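Local coordinates for protein endoglucanase (Clostridium thermocellum, PDB 2E4T) that hydrolyses internal beta-1,4-glucosidic linkages of cellulose, and probably of xyloglucan, as the glycoside hydrolase family 44 module of a larger multidomain enzyme, at residues 441-446 / 466-471; 12-17 / 420-425; 52-57 / 147-152. All coordinates share one frame; numbering follows the deposited sequence.

Interaction 1: 441-446 / 466-471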
ATOM      1  N   GLU A 441      24.013  -8.883  -3.041  1.00  7.48           N
ATOM      2  CA  GLU A 441      25.226  -8.154  -2.752  1.00  7.92           C
ATOM      3  C   GLU A 441      26.095  -7.949  -4.012  1.00  7.86           C
ATOM      4  O   GLU A 441      27.278  -7.549  -3.892  1.00  9.56           O
ATOM      5  CB  GLU A 441      26.081  -8.902  -1.677  1.00  8.87           C
ATOM      6  CG  GLU A 441      25.233  -9.585  -0.621  1.00  9.54           C
ATOM      7  CD  GLU A 441      24.254  -8.710   0.150  1.00  8.85           C
ATOM      8  OE1 GLU A 441      24.523  -7.522   0.388  1.00  9.42           O
ATOM      9  OE2 GLU A 441      23.207  -9.261   0.594  1.00  9.91           O
ATOM     10  N   ASP A 442      25.547  -8.259  -5.186  1.00  8.65           N
ATOM     11  CA  ASP A 442      26.326  -8.412  -6.414  1.00  8.83           C
ATOM     12  C   ASP A 442      26.031  -7.276  -7.372  1.00  8.84           C
ATOM     13  O   ASP A 442      24.877  -7.137  -7.798  1.00  9.82           O
ATOM     14  CB  ASP A 442      25.947  -9.759  -7.052  1.00 10.57           C
ATOM     15  CG  ASP A 442      26.987 -10.189  -8.087  0.50 10.64           C
ATOM     16  OD1 ASP A 442      27.568  -9.290  -8.747  0.50 12.12           O
ATOM     17  OD2 ASP A 442      27.245 -11.398  -8.267  0.50 13.90           O
ATOM     18  N   ASP A 443      27.031  -6.442  -7.691  1.00  9.35           N
ATOM     19  CA  ASP A 443      26.826  -5.311  -8.597  1.00  9.39           C
ATOM     20  C   ASP A 443      27.110  -5.662 -10.067  1.00  9.08           C
ATOM     21  O   ASP A 443      27.184  -4.768 -10.916  1.00  9.76           O
ATOM     22  CB  ASP A 443      27.536  -4.051  -8.133  1.00 11.81           C
ATOM     23  CG  ASP A 443      28.981  -4.153  -8.136  1.00 14.00           C
ATOM     24  OD1 ASP A 443      29.526  -5.187  -8.550  1.00 13.51           O
ATOM     25  OD2 ASP A 443      29.613  -3.134  -7.726  1.00 18.44           O
ATOM     26  N   SER A 444      27.127  -6.955 -10.419  1.00  9.34           N
ATOM     27  CA  SER A 444      27.391  -7.312 -11.823  1.00 10.13           C
ATOM     28  C   SER A 444      26.352  -6.721 -12.777  1.00  9.47           C
ATOM     29  O   SER A 444      26.689  -6.388 -13.918  1.00 10.57           O
ATOM     30  CB  SER A 444      27.390  -8.834 -11.959  1.00 11.67           C
ATOM     31  OG  SER A 444      28.454  -9.400 -11.252  0.60 10.82           O
ATOM     32  N   LYS A 445      25.087  -6.667 -12.357  1.00  9.36           N
ATOM     33  CA  LYS A 445      24.031  -5.989 -13.134  1.00  9.37           C
ATOM     34  C   LYS A 445      23.517  -4.839 -12.284  1.00  8.05           C
ATOM     35  O   LYS A 445      23.099  -5.008 -11.140  1.00 10.28           O
ATOM     36  CB  LYS A 445      22.911  -6.945 -13.476  1.00 12.05           C
ATOM     37  CG  LYS A 445      23.371  -8.106 -14.334  1.00 18.57           C
ATOM     38  CD  LYS A 445      22.206  -8.799 -15.040  1.00 24.89           C
ATOM     39  CE  LYS A 445      22.663  -9.975 -15.941  1.00 25.89           C
ATOM     40  NZ  LYS A 445      21.451 -10.756 -16.349  1.00 32.58           N
ATOM     41  N   LEU A 446      23.600  -3.662 -12.886  1.00  7.32           N
ATOM     42  CA  LEU A 446      23.153  -2.431 -12.215  1.00  6.62           C
ATOM     43  C   LEU A 446      21.887  -1.950 -12.909  1.00  6.24           C
ATOM     44  O   LEU A 446      21.885  -1.702 -14.124  1.00  7.30           O
ATOM     45  CB  LEU A 446      24.256  -1.376 -12.295  1.00  7.75           C
ATOM     46  CG  LEU A 446      23.895   0.017 -11.806  1.00  8.02           C
ATOM     47  CD1 LEU A 446      23.477  -0.010 -10.296  1.00  9.31           C
ATOM     48  CD2 LEU A 446      25.076   0.956 -11.994  1.00  9.10           C
ATOM     49  N   ASP A 466      30.475   4.711  -9.875  1.00  9.64           N
ATOM     50  CA  ASP A 466      31.538   4.024  -9.174  1.00 11.30           C
ATOM     51  C   ASP A 466      31.073   2.598  -8.896  1.00 11.96           C
ATOM     52  O   ASP A 466      30.082   2.425  -8.174  1.00 13.00           O
ATOM     53  CB  ASP A 466      31.853   4.777  -7.898  1.00 13.35           C
ATOM     54  CG  ASP A 466      32.437   6.161  -8.125  1.00 21.97           C
ATOM     55  OD1 ASP A 466      33.013   6.475  -9.184  1.00 28.86           O
ATOM     56  OD2 ASP A 466      32.355   6.960  -7.174  1.00 29.09           O
ATOM     57  N   SER A 467      31.747   1.581  -9.434  1.00 13.24           N
ATOM     58  CA  SER A 467      31.350   0.190  -9.268  1.00 14.29           C
ATOM     59  C   SER A 467      32.509  -0.716  -9.261  1.00 15.82           C
ATOM     60  O   SER A 467      33.546  -0.320  -9.774  1.00 16.96           O
ATOM     61  CB  SER A 467      30.464  -0.222 -10.421  1.00 14.40           C
ATOM     62  OG  SER A 467      30.200  -1.612 -10.332  1.00 15.86           O
ATOM     63  N   SER A 468      32.376  -1.940  -8.742  1.00 16.18           N
ATOM     64  CA  SER A 468      33.497  -2.897  -8.850  1.00 16.97           C
ATOM     65  C   SER A 468      33.609  -3.521 -10.248  1.00 17.38           C
ATOM     66  O   SER A 468      34.561  -4.249 -10.534  1.00 19.67           O
ATOM     67  CB  SER A 468      33.427  -3.989  -7.786  1.00 17.23           C
ATOM     68  OG  SER A 468      32.509  -4.991  -8.166  1.00 20.03           O
ATOM     69  N   LYS A 469      32.658  -3.210 -11.115  1.00 15.86           N
ATOM     70  CA  LYS A 469      32.594  -3.750 -12.474  1.00 15.69           C
ATOM     71  C   LYS A 469      32.804  -2.625 -13.436  1.00 16.43           C
ATOM     72  O   LYS A 469      32.518  -1.470 -13.104  1.00 19.18           O
ATOM     73  CB  LYS A 469      31.196  -4.335 -12.700  1.00 17.63           C
ATOM     74  CG  LYS A 469      30.839  -5.292 -11.607  1.00 20.31           C
ATOM     75  CD  LYS A 469      31.625  -6.620 -11.738  1.00 23.48           C
ATOM     76  CE  LYS A 469      31.297  -7.650 -10.627  1.00 26.12           C
ATOM     77  NZ  LYS A 469      31.528  -7.138  -9.244  1.00 27.35           N
ATOM     78  N   ASN A 470      33.270  -2.974 -14.628  1.00 15.26           N
ATOM     79  CA  ASN A 470      33.384  -2.030 -15.719  1.00 15.18           C
ATOM     80  C   ASN A 470      32.267  -2.315 -16.730  1.00 13.53           C
ATOM     81  O   ASN A 470      32.302  -3.250 -17.513  1.00 16.43           O
ATOM     82  CB  ASN A 470      34.725  -2.234 -16.389  1.00 16.77           C
ATOM     83  CG  ASN A 470      35.028  -1.133 -17.345  0.50 19.34           C
ATOM     84  OD1 ASN A 470      35.347  -1.370 -18.511  0.50 24.37           O
ATOM     85  ND2 ASN A 470      34.920   0.101 -16.863  0.50 19.97           N
ATOM     86  N   TYR A 471      31.187  -1.544 -16.652  1.00 12.54           N
ATOM     87  CA  TYR A 471      29.994  -1.834 -17.503  1.00 11.54           C
ATOM     88  C   TYR A 471      30.254  -1.487 -18.982  1.00 11.85           C
ATOM     89  O   TYR A 471      30.946  -0.483 -19.260  1.00 13.93           O
ATOM     90  CB  TYR A 471      28.778  -1.039 -16.979  1.00 11.00           C
ATOM     91  CG  TYR A 471      28.465  -1.349 -15.536  1.00 10.92           C
ATOM     92  CD1 TYR A 471      28.017  -2.615 -15.174  1.00 10.49           C
ATOM     93  CD2 TYR A 471      28.657  -0.394 -14.564  1.00 11.72           C
ATOM     94  CE1 TYR A 471      27.750  -2.912 -13.805  1.00  9.62           C
ATOM     95  CE2 TYR A 471      28.358  -0.708 -13.202  1.00 11.51           C
ATOM     96  CZ  TYR A 471      27.932  -1.959 -12.852  1.00  9.50           C
ATOM     97  OH  TYR A 471      27.683  -2.228 -11.510  1.00  9.97           O
TER
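D443 meets S467, S468, K469 and Y471 in a mainly polar contact at one end of strand 442-452, beside the loop that leaves strand 459-466. The chain turns a corner just after D443, at S444 and K445. With CG of D443 between the backbone N and carbonyl carbon (chi1 65°), its carboxylate reaches the loop although the CB bond does not point at it. D443 OD1 receives K469 NZ at 2.9 Å, nearly along its C-O axis, in a salt bridge. The K469 chain is bent at chi2 and chi4, which folds its amino group back onto the aspartate. K469 NZ also donates to S468 OG at 2.6 Å. D443 OD2 accepts the backbone N of S468 at 3.2 Å, on its syn side but 26° out of the carboxylate plane. It also bonds to the hydroxyl of T16 on strand 8-22, and R20 NH2 lies at longer, weak ion-pair range. S467 OG lies 3.1 Å from D443 OD2 and 2.8 Å from Y471 OH, so one proton could serve either. Y471 OH donates to the carbonyl O of D443 at 2.7 Å, within the carbonyl plane. The carbonyl oxygens of D443 and S444 both meet the ring at its edge. L446 crosses the tyrosine at about a right angle, its CB 3.8 Å from Y471 CZ. The buried carboxylate is thus held by backbone, hydroxyl and ammonium donors. S467 OG also accepts K469 N at 3.0 Å. This ST turn shapes the start of the loop in the sheet domain beside the TIM-like barrel.

Interaction 2: 12-17 / 420-425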
ATOM      1  N   ILE A  12      23.907  12.539 -13.063  1.00  9.00           N
ATOM      2  CA  ILE A  12      23.474  11.428 -12.224  1.00  9.06           C
ATOM      3  C   ILE A  12      24.764  10.731 -11.738  1.00  9.03           C
ATOM      4  O   ILE A  12      25.589  10.316 -12.552  1.00  9.93           O
ATOM      5  CB  ILE A  12      22.600  10.428 -12.974  1.00  9.36           C
ATOM      6  CG1 ILE A  12      21.386  11.029 -13.718  1.00 11.44           C
ATOM      7  CG2 ILE A  12      22.193   9.282 -12.031  1.00 11.05           C
ATOM      8  CD1 ILE A  12      20.347  11.612 -12.835  1.00 11.67           C
ATOM      9  N   ARG A  13      24.905  10.601 -10.409  1.00  8.72           N
ATOM     10  CA  ARG A  13      26.104  10.008  -9.832  1.00  8.59           C
ATOM     11  C   ARG A  13      25.673   8.796  -9.000  1.00  7.99           C
ATOM     12  O   ARG A  13      24.882   8.942  -8.064  1.00  9.16           O
ATOM     13  CB  ARG A  13      26.821  11.009  -8.940  1.00 11.02           C
ATOM     14  CG  ARG A  13      27.221  12.255  -9.749  0.50 12.10           C
ATOM     15  CD  ARG A  13      28.058  13.245  -8.969  0.50 15.80           C
ATOM     16  NE  ARG A  13      29.080  12.629  -8.117  0.50 20.50           N
ATOM     17  CZ  ARG A  13      30.310  12.277  -8.503  0.50 23.39           C
ATOM     18  NH1 ARG A  13      30.725  12.449  -9.761  0.50 22.91           N
ATOM     19  NH2 ARG A  13      31.138  11.735  -7.613  0.50 25.68           N
ATOM     20  N   ILE A  14      26.193   7.627  -9.343  1.00  7.79           N
ATOM     21  CA  ILE A  14      25.830   6.368  -8.668  1.00  7.45           C
ATOM     22  C   ILE A  14      27.084   5.774  -8.043  1.00  8.00           C
ATOM     23  O   ILE A  14      28.169   5.809  -8.658  1.00  9.16           O
ATOM     24  CB  ILE A  14      25.226   5.387  -9.680  1.00  7.64           C
ATOM     25  CG1 ILE A  14      23.887   5.926 -10.168  1.00  8.78           C
ATOM     26  CG2 ILE A  14      25.086   3.980  -9.110  1.00  9.01           C
ATOM     27  CD1 ILE A  14      23.326   5.250 -11.387  1.00  9.39           C
ATOM     28  N   ASP A  15      26.952   5.228  -6.827  1.00  8.31           N
ATOM     29  CA  ASP A  15      28.071   4.487  -6.215  1.00  8.48           C
ATOM     30  C   ASP A  15      27.499   3.171  -5.741  1.00  8.15           C
ATOM     31  O   ASP A  15      26.704   3.128  -4.782  1.00  8.47           O
ATOM     32  CB  ASP A  15      28.676   5.282  -5.087  1.00  9.72           C
ATOM     33  CG  ASP A  15      29.837   4.558  -4.387  1.00 10.49           C
ATOM     34  OD1 ASP A  15      30.019   3.352  -4.622  1.00 11.50           O
ATOM     35  OD2 ASP A  15      30.532   5.242  -3.599  1.00 14.44           O
ATOM     36  N   THR A  16      27.805   2.107  -6.471  1.00  8.74           N
ATOM     37  CA  THR A  16      27.191   0.807  -6.186  1.00  8.39           C
ATOM     38  C   THR A  16      27.641   0.212  -4.856  1.00  8.83           C
ATOM     39  O   THR A  16      27.021  -0.753  -4.412  1.00  9.87           O
ATOM     40  CB  THR A  16      27.436  -0.209  -7.293  1.00  9.70           C
ATOM     41  OG1 THR A  16      28.826  -0.495  -7.320  1.00 11.42           O
ATOM     42  CG2 THR A  16      27.006   0.293  -8.625  1.00 11.81           C
ATOM     43  N   SER A  17      28.689   0.771  -4.239  1.00  9.53           N
ATOM     44  CA  SER A  17      29.143   0.272  -2.951  1.00  9.97           C
ATOM     45  C   SER A  17      28.525   0.999  -1.774  1.00  9.30           C
ATOM     46  O   SER A  17      28.764   0.601  -0.625  1.00 10.91           O
ATOM     47  CB  SER A  17      30.665   0.333  -2.848  1.00 11.44           C
ATOM     48  OG  SER A  17      31.078   1.695  -2.639  0.50 10.61           O
ATOM     49  N   THR A 420      18.366  -4.591  -3.976  1.00  5.74           N
ATOM     50  CA  THR A 420      19.217  -3.844  -3.054  1.00  5.96           C
ATOM     51  C   THR A 420      19.409  -2.443  -3.635  1.00  5.52           C
ATOM     52  O   THR A 420      20.015  -2.277  -4.714  1.00  6.49           O
ATOM     53  CB  THR A 420      20.566  -4.553  -2.886  1.00  6.33           C
ATOM     54  OG1 THR A 420      20.315  -5.814  -2.278  1.00  6.96           O
ATOM     55  CG2 THR A 420      21.515  -3.734  -1.992  1.00  7.23           C
ATOM     56  N   SER A 421      18.859  -1.437  -2.935  1.00  5.89           N
ATOM     57  CA  SER A 421      19.047  -0.057  -3.314  1.00  5.61           C
ATOM     58  C   SER A 421      20.494   0.372  -3.140  1.00  5.98           C
ATOM     59  O   SER A 421      21.141  -0.047  -2.144  1.00  6.77           O
ATOM     60  CB  SER A 421      18.162   0.777  -2.374  1.00  6.49           C
ATOM     61  OG  SER A 421      18.334   2.180  -2.569  1.00  7.01           O
ATOM     62  N   VAL A 422      21.026   1.188  -4.062  1.00  6.11           N
ATOM     63  CA  VAL A 422      22.352   1.738  -3.939  1.00  6.32           C
ATOM     64  C   VAL A 422      22.289   3.248  -4.167  1.00  6.85           C
ATOM     65  O   VAL A 422      21.317   3.789  -4.788  1.00  7.32           O
ATOM     66  CB  VAL A 422      23.396   1.092  -4.865  1.00  6.94           C
ATOM     67  CG1 VAL A 422      23.408  -0.395  -4.653  1.00  7.69           C
ATOM     68  CG2 VAL A 422      23.148   1.433  -6.330  1.00  7.72           C
ATOM     69  N   LYS A 423      23.347   3.950  -3.745  1.00  6.83           N
ATOM     70  CA  LYS A 423      23.358   5.400  -3.832  1.00  7.16           C
ATOM     71  C   LYS A 423      23.256   5.884  -5.293  1.00  7.03           C
ATOM     72  O   LYS A 423      24.041   5.463  -6.160  1.00  7.61           O
ATOM     73  CB  LYS A 423      24.681   5.926  -3.215  1.00  8.19           C
ATOM     74  CG  LYS A 423      24.762   7.444  -3.180  1.00 10.06           C
ATOM     75  CD  LYS A 423      26.041   7.879  -2.415  1.00 11.31           C
ATOM     76  CE  LYS A 423      26.081   9.416  -2.233  1.00 13.05           C
ATOM     77  NZ  LYS A 423      24.895   9.899  -1.417  1.00 15.49           N
ATOM     78  N   CYS A 424      22.328   6.833  -5.522  1.00  7.51           N
ATOM     79  CA  CYS A 424      22.077   7.326  -6.879  1.00  7.34           C
ATOM     80  C   CYS A 424      21.510   8.741  -6.713  1.00  7.49           C
ATOM     81  O   CYS A 424      20.386   8.896  -6.224  1.00  9.17           O
ATOM     82  CB  CYS A 424      21.074   6.427  -7.598  1.00  7.99           C
ATOM     83  SG  CYS A 424      20.597   6.986  -9.226  1.00  8.51           S
ATOM     84  N   GLU A 425      22.299   9.747  -7.072  1.00  8.86           N
ATOM     85  CA  GLU A 425      21.956  11.144  -6.849  1.00  8.99           C
ATOM     86  C   GLU A 425      21.756  11.841  -8.179  1.00  8.83           C
ATOM     87  O   GLU A 425      22.541  11.620  -9.089  1.00 11.94           O
ATOM     88  CB  GLU A 425      23.051  11.833  -6.028  1.00 10.86           C
ATOM     89  CG  GLU A 425      23.420  11.139  -4.698  1.00 12.38           C
ATOM     90  CD  GLU A 425      22.299  11.014  -3.723  1.00 14.09           C
ATOM     91  OE1 GLU A 425      21.312  11.778  -3.788  1.00 15.06           O
ATOM     92  OE2 GLU A 425      22.389  10.126  -2.829  1.00 16.46           O
TER
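Strands 12-15 and 420-425 run antiparallel, with axes 4.6 Å apart and 167° between their directions. R13 and E425 form a hydrogen-bonded pair: R13 N to E425 O and E425 N to R13 O are both 2.9 Å. I14 faces C424 as a non-hydrogen-bonded pair, and beyond it D15 N donates to K423 O at 3.0 Å. On one face of the sheet the side chains are apolar. C424 SG, anti to its own backbone N (chi1 176°), lies alongside I14, 3.6 Å from I14 CG1. I12 CG2 reaches the same sulfur, C424 SG, at 4.0 Å. I14 turns its other branch, CG2, to V422 CG2. V422 CG1 in turn rests 3.6 Å from the carbonyl O of T16. The opposite face, with R13, D15, K423 and E425, is polar. There K423 curls at its last torsion into a salt bridge: K423 NZ approaches E425 OE2 from above the carboxylate plane, at 2.9 Å. K423 also pairs with E19, so the ammonium lies between two acids. D15 OD1 accepts both S17 N and S17 OG, forming an Asx turn at the strand end. In the sheet, strand 420-426 lies between 8-22 and 432-439, and C424 packs on A434 and A436. Strand 8-22 has 459-466 on its other side, where I12 and I14 bond through their backbones to N462, S464 and D466.

Interaction 3: 52-57 / 147-152; sequences NWENNF and LTPDTE. With CA (calcium ion), chain C.
Neither 52-57 nor 147-152 is helix or strand. The two loops pass with E54 and P149 as the nearest pair, CA to CA 6.3 Å, and no direct hydrogen bond joins them. A calcium ion links them instead. E54 chelates it with both carboxylate oxygens, OE1 and OE2 each 2.5 Å from the metal. The backbone O of D150 lies 2.3 Å from the calcium ion, and two waters are also ligands. E54 OE1 and D150 O are close because they share the ion. Extended beyond CG (chi2 -175°), the E54 chain carries its carboxylate past P149 to the metal. Its backbone is held by an Asx turn, in which N52 OD1 accepts E54 N at 2.8 Å. Beside the metal the contact is apolar. P149 CG lies over the six-membered ring of W53, 3.9 Å from its centroid and 27° off the normal, a CH-pi contact. T151 CG2 touches E54 CB at 4.1 Å. A further water takes a weak bond from N55 ND2 and donates to T151 O. D153 and Y155, next along the chain, complete the calcium site. W53 also stacks with F161 and touches E160, both on helix 158-169, and P149 touches E160 as well. V156 of strand 155-157 meets W53 and E54, so the contact joins the two loops to that strand and the start of helix 158-169.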
ATOM      1  N   ASN A  52     -18.556 -11.237   6.589  1.00  5.30           N
ATOM      2  CA  ASN A  52     -18.757 -12.361   7.490  1.00  5.30           C
ATOM      3  C   ASN A  52     -18.161 -13.606   6.849  1.00  5.09           C
ATOM      4  O   ASN A  52     -18.705 -14.129   5.879  1.00  5.77           O
ATOM      5  CB  ASN A  52     -20.254 -12.538   7.720  1.00  5.66           C
ATOM      6  CG  ASN A  52     -20.582 -13.650   8.682  1.00  5.80           C
ATOM      7  OD1 ASN A  52     -19.766 -14.544   8.928  1.00  6.69           O
ATOM      8  ND2 ASN A  52     -21.800 -13.591   9.240  1.00  6.36           N
ATOM      9  N   TRP A  53     -17.038 -14.120   7.397  1.00  5.45           N
ATOM     10  CA  TRP A  53     -16.381 -15.246   6.758  1.00  5.59           C
ATOM     11  C   TRP A  53     -17.260 -16.518   6.766  1.00  5.89           C
ATOM     12  O   TRP A  53     -17.023 -17.439   5.978  1.00  6.45           O
ATOM     13  CB  TRP A  53     -15.032 -15.548   7.444  1.00  5.69           C
ATOM     14  CG  TRP A  53     -15.137 -16.258   8.757  1.00  5.71           C
ATOM     15  CD1 TRP A  53     -15.433 -15.724   9.974  1.00  6.11           C
ATOM     16  CD2 TRP A  53     -14.889 -17.665   8.978  1.00  6.13           C
ATOM     17  NE1 TRP A  53     -15.398 -16.706  10.958  1.00  6.08           N
ATOM     18  CE2 TRP A  53     -15.066 -17.886  10.364  1.00  6.22           C
ATOM     19  CE3 TRP A  53     -14.506 -18.729   8.154  1.00  6.44           C
ATOM     20  CZ2 TRP A  53     -14.837 -19.152  10.941  1.00  6.76           C
ATOM     21  CZ3 TRP A  53     -14.288 -19.972   8.722  1.00  6.82           C
ATOM     22  CH2 TRP A  53     -14.447 -20.168  10.097  1.00  7.00           C
ATOM     23  N   GLU A  54     -18.233 -16.581   7.685  1.00  5.68           N
ATOM     24  CA  GLU A  54     -19.016 -17.817   7.776  1.00  6.22           C
ATOM     25  C   GLU A  54     -19.922 -18.022   6.584  1.00  6.77           C
ATOM     26  O   GLU A  54     -20.194 -19.158   6.207  1.00  9.11           O
ATOM     27  CB  GLU A  54     -19.857 -17.826   9.056  1.00  6.70           C
ATOM     28  CG  GLU A  54     -19.034 -17.683  10.329  1.00  6.56           C
ATOM     29  CD  GLU A  54     -19.884 -17.819  11.598  1.00  6.51           C
ATOM     30  OE1 GLU A  54     -21.154 -17.721  11.508  1.00  6.95           O
ATOM     31  OE2 GLU A  54     -19.307 -18.017  12.699  1.00  7.05           O
ATOM     32  N   ASN A  55     -20.434 -16.908   6.022  1.00  6.53           N
ATOM     33  CA  ASN A  55     -21.438 -16.980   4.924  1.00  6.90           C
ATOM     34  C   ASN A  55     -21.114 -16.085   3.758  1.00  6.25           C
ATOM     35  O   ASN A  55     -21.854 -16.104   2.765  1.00  7.30           O
ATOM     36  CB  ASN A  55     -22.830 -16.735   5.482  1.00  8.48           C
ATOM     37  CG  ASN A  55     -22.921 -15.404   6.144  1.00  8.59           C
ATOM     38  OD1 ASN A  55     -22.181 -14.457   5.830  1.00  8.24           O
ATOM     39  ND2 ASN A  55     -23.853 -15.296   7.095  1.00 11.97           N
ATOM     40  N   ASN A  56     -20.020 -15.305   3.815  1.00  5.75           N
ATOM     41  CA  ASN A  56     -19.538 -14.451   2.719  1.00  6.00           C
ATOM     42  C   ASN A  56     -20.372 -13.196   2.454  1.00  5.79           C
ATOM     43  O   ASN A  56     -20.037 -12.481   1.494  1.00  6.60           O
ATOM     44  CB  ASN A  56     -19.290 -15.230   1.433  1.00  6.17           C
ATOM     45  CG  ASN A  56     -18.306 -16.337   1.666  1.00  6.04           C
ATOM     46  OD1 ASN A  56     -17.107 -16.086   1.923  1.00  6.48           O
ATOM     47  ND2 ASN A  56     -18.778 -17.569   1.610  1.00  7.21           N
ATOM     48  N   PHE A  57     -21.381 -12.918   3.266  1.00  5.87           N
ATOM     49  CA  PHE A  57     -22.106 -11.675   3.094  1.00  5.88           C
ATOM     50  C   PHE A  57     -21.258 -10.506   3.585  1.00  5.86           C
ATOM     51  O   PHE A  57     -20.329 -10.662   4.397  1.00  6.07           O
ATOM     52  CB  PHE A  57     -23.446 -11.724   3.836  1.00  6.63           C
ATOM     53  CG  PHE A  57     -24.343 -12.835   3.337  1.00  7.06           C
ATOM     54  CD1 PHE A  57     -24.643 -12.966   1.998  1.00  8.93           C
ATOM     55  CD2 PHE A  57     -24.970 -13.710   4.234  1.00  8.09           C
ATOM     56  CE1 PHE A  57     -25.495 -13.958   1.546  1.00 10.88           C
ATOM     57  CE2 PHE A  57     -25.811 -14.719   3.808  1.00  9.03           C
ATOM     58  CZ  PHE A  57     -26.072 -14.835   2.458  1.00 11.36           C
ATOM     59  N   LEU A 147     -13.989 -26.207  11.480  1.00  9.62           N
ATOM     60  CA  LEU A 147     -13.929 -25.812  10.058  1.00  9.82           C
ATOM     61  C   LEU A 147     -15.300 -25.586   9.433  1.00 10.61           C
ATOM     62  O   LEU A 147     -15.398 -25.119   8.287  1.00 12.08           O
ATOM     63  CB  LEU A 147     -13.148 -26.833   9.257  1.00 11.12           C
ATOM     64  CG  LEU A 147     -11.726 -27.077   9.720  1.00 11.60           C
ATOM     65  CD1 LEU A 147     -11.067 -28.171   8.896  1.00 13.66           C
ATOM     66  CD2 LEU A 147     -10.862 -25.805   9.665  1.00 11.11           C
ATOM     67  N   THR A 148     -16.348 -25.918  10.187  1.00 10.49           N
ATOM     68  CA  THR A 148     -17.729 -25.668   9.747  1.00 10.41           C
ATOM     69  C   THR A 148     -18.344 -24.776  10.811  1.00 10.36           C
ATOM     70  O   THR A 148     -19.010 -25.254  11.752  1.00 12.50           O
ATOM     71  CB  THR A 148     -18.548 -26.946   9.580  1.00 13.06           C
ATOM     72  OG1 THR A 148     -18.461 -27.754  10.748  1.00 15.20           O
ATOM     73  CG2 THR A 148     -18.001 -27.782   8.500  1.00 15.38           C
ATOM     74  N   PRO A 149     -18.042 -23.460  10.757  1.00  9.57           N
ATOM     75  CA  PRO A 149     -18.531 -22.580  11.820  1.00  9.40           C
ATOM     76  C   PRO A 149     -20.035 -22.567  11.855  1.00  9.90           C
ATOM     77  O   PRO A 149     -20.716 -22.807  10.867  1.00 12.34           O
ATOM     78  CB  PRO A 149     -17.971 -21.210  11.396  1.00 10.21           C
ATOM     79  CG  PRO A 149     -17.793 -21.279   9.908  1.00 10.70           C
ATOM     80  CD  PRO A 149     -17.279 -22.708   9.733  1.00 10.83           C
ATOM     81  N   ASP A 150     -20.564 -22.312  13.040  1.00 10.07           N
ATOM     82  CA  ASP A 150     -22.018 -22.323  13.257  1.00 10.95           C
ATOM     83  C   ASP A 150     -22.648 -21.056  12.751  1.00  9.74           C
ATOM     84  O   ASP A 150     -22.428 -20.000  13.314  1.00 10.09           O
ATOM     85  CB  ASP A 150     -22.289 -22.516  14.740  1.00 11.92           C
ATOM     86  CG  ASP A 150     -23.749 -22.654  15.068  1.00 15.74           C
ATOM     87  OD1 ASP A 150     -24.625 -22.533  14.158  1.00 16.29           O
ATOM     88  OD2 ASP A 150     -24.047 -22.981  16.243  1.00 20.05           O
ATOM     89  N   THR A 151     -23.404 -21.156  11.675  1.00 11.17           N
ATOM     90  CA  THR A 151     -24.022 -20.000  11.093  1.00 12.68           C
ATOM     91  C   THR A 151     -25.311 -19.618  11.838  1.00 13.87           C
ATOM     92  O   THR A 151     -25.890 -18.558  11.537  1.00 16.36           O
ATOM     93  CB  THR A 151     -24.348 -20.184   9.601  1.00 14.43           C
ATOM     94  OG1 THR A 151     -25.111 -21.397   9.490  1.00 16.15           O
ATOM     95  CG2 THR A 151     -23.078 -20.318   8.798  1.00 16.39           C
ATOM     96  N   GLU A 152     -25.744 -20.410  12.813  1.00 13.23           N
ATOM     97  CA  GLU A 152     -27.041 -20.179  13.457  1.00 14.50           C
ATOM     98  C   GLU A 152     -26.936 -19.364  14.762  1.00 13.81           C
ATOM     99  O   GLU A 152     -27.957 -18.881  15.308  1.00 16.82           O
ATOM    100  CB  GLU A 152     -27.763 -21.525  13.625  1.00 15.75           C
ATOM    101  CG  GLU A 152     -27.941 -22.255  12.253  1.00 19.69           C
ATOM    102  CD  GLU A 152     -28.492 -21.310  11.137  1.00 25.84           C
ATOM    103  OE1 GLU A 152     -29.595 -20.722  11.318  1.00 28.11           O
ATOM    104  OE2 GLU A 152     -27.819 -21.115  10.086  1.00 30.16           O
TER
HETATM  105 CA    CA C 701     -21.380 -18.038  13.999  1.00  7.15          CA
HETATM  106  O   HOH W   1     -25.383 -16.570   9.760  1.00 27.22           O
HETATM  107  O   HOH W   2     -20.066 -19.323  15.510  1.00  9.04           O
HETATM  108  O   HOH W   3     -23.292 -16.755  13.361  1.00 10.82           O

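Interactions 1 and 2 are neighbours in the nine-stranded sheet, with centres 11 Å apart. They meet directly where T16 of 12-17 bonds to D443. Strand 8-22 thus brings the N-terminal end of the chain into a sheet otherwise built from the C-terminal part. Interaction 3 lies on the opposite side of the chain's centre, about 52 Å from interaction 2 and 55 Å from interaction 1, centre to centre. In sequence it is nested inside the long loop closed by interaction 2, which holds all eight strands of the barrel. Interaction 1 follows both. The calcium site and the sheet contacts therefore belong to distant parts of the molecule.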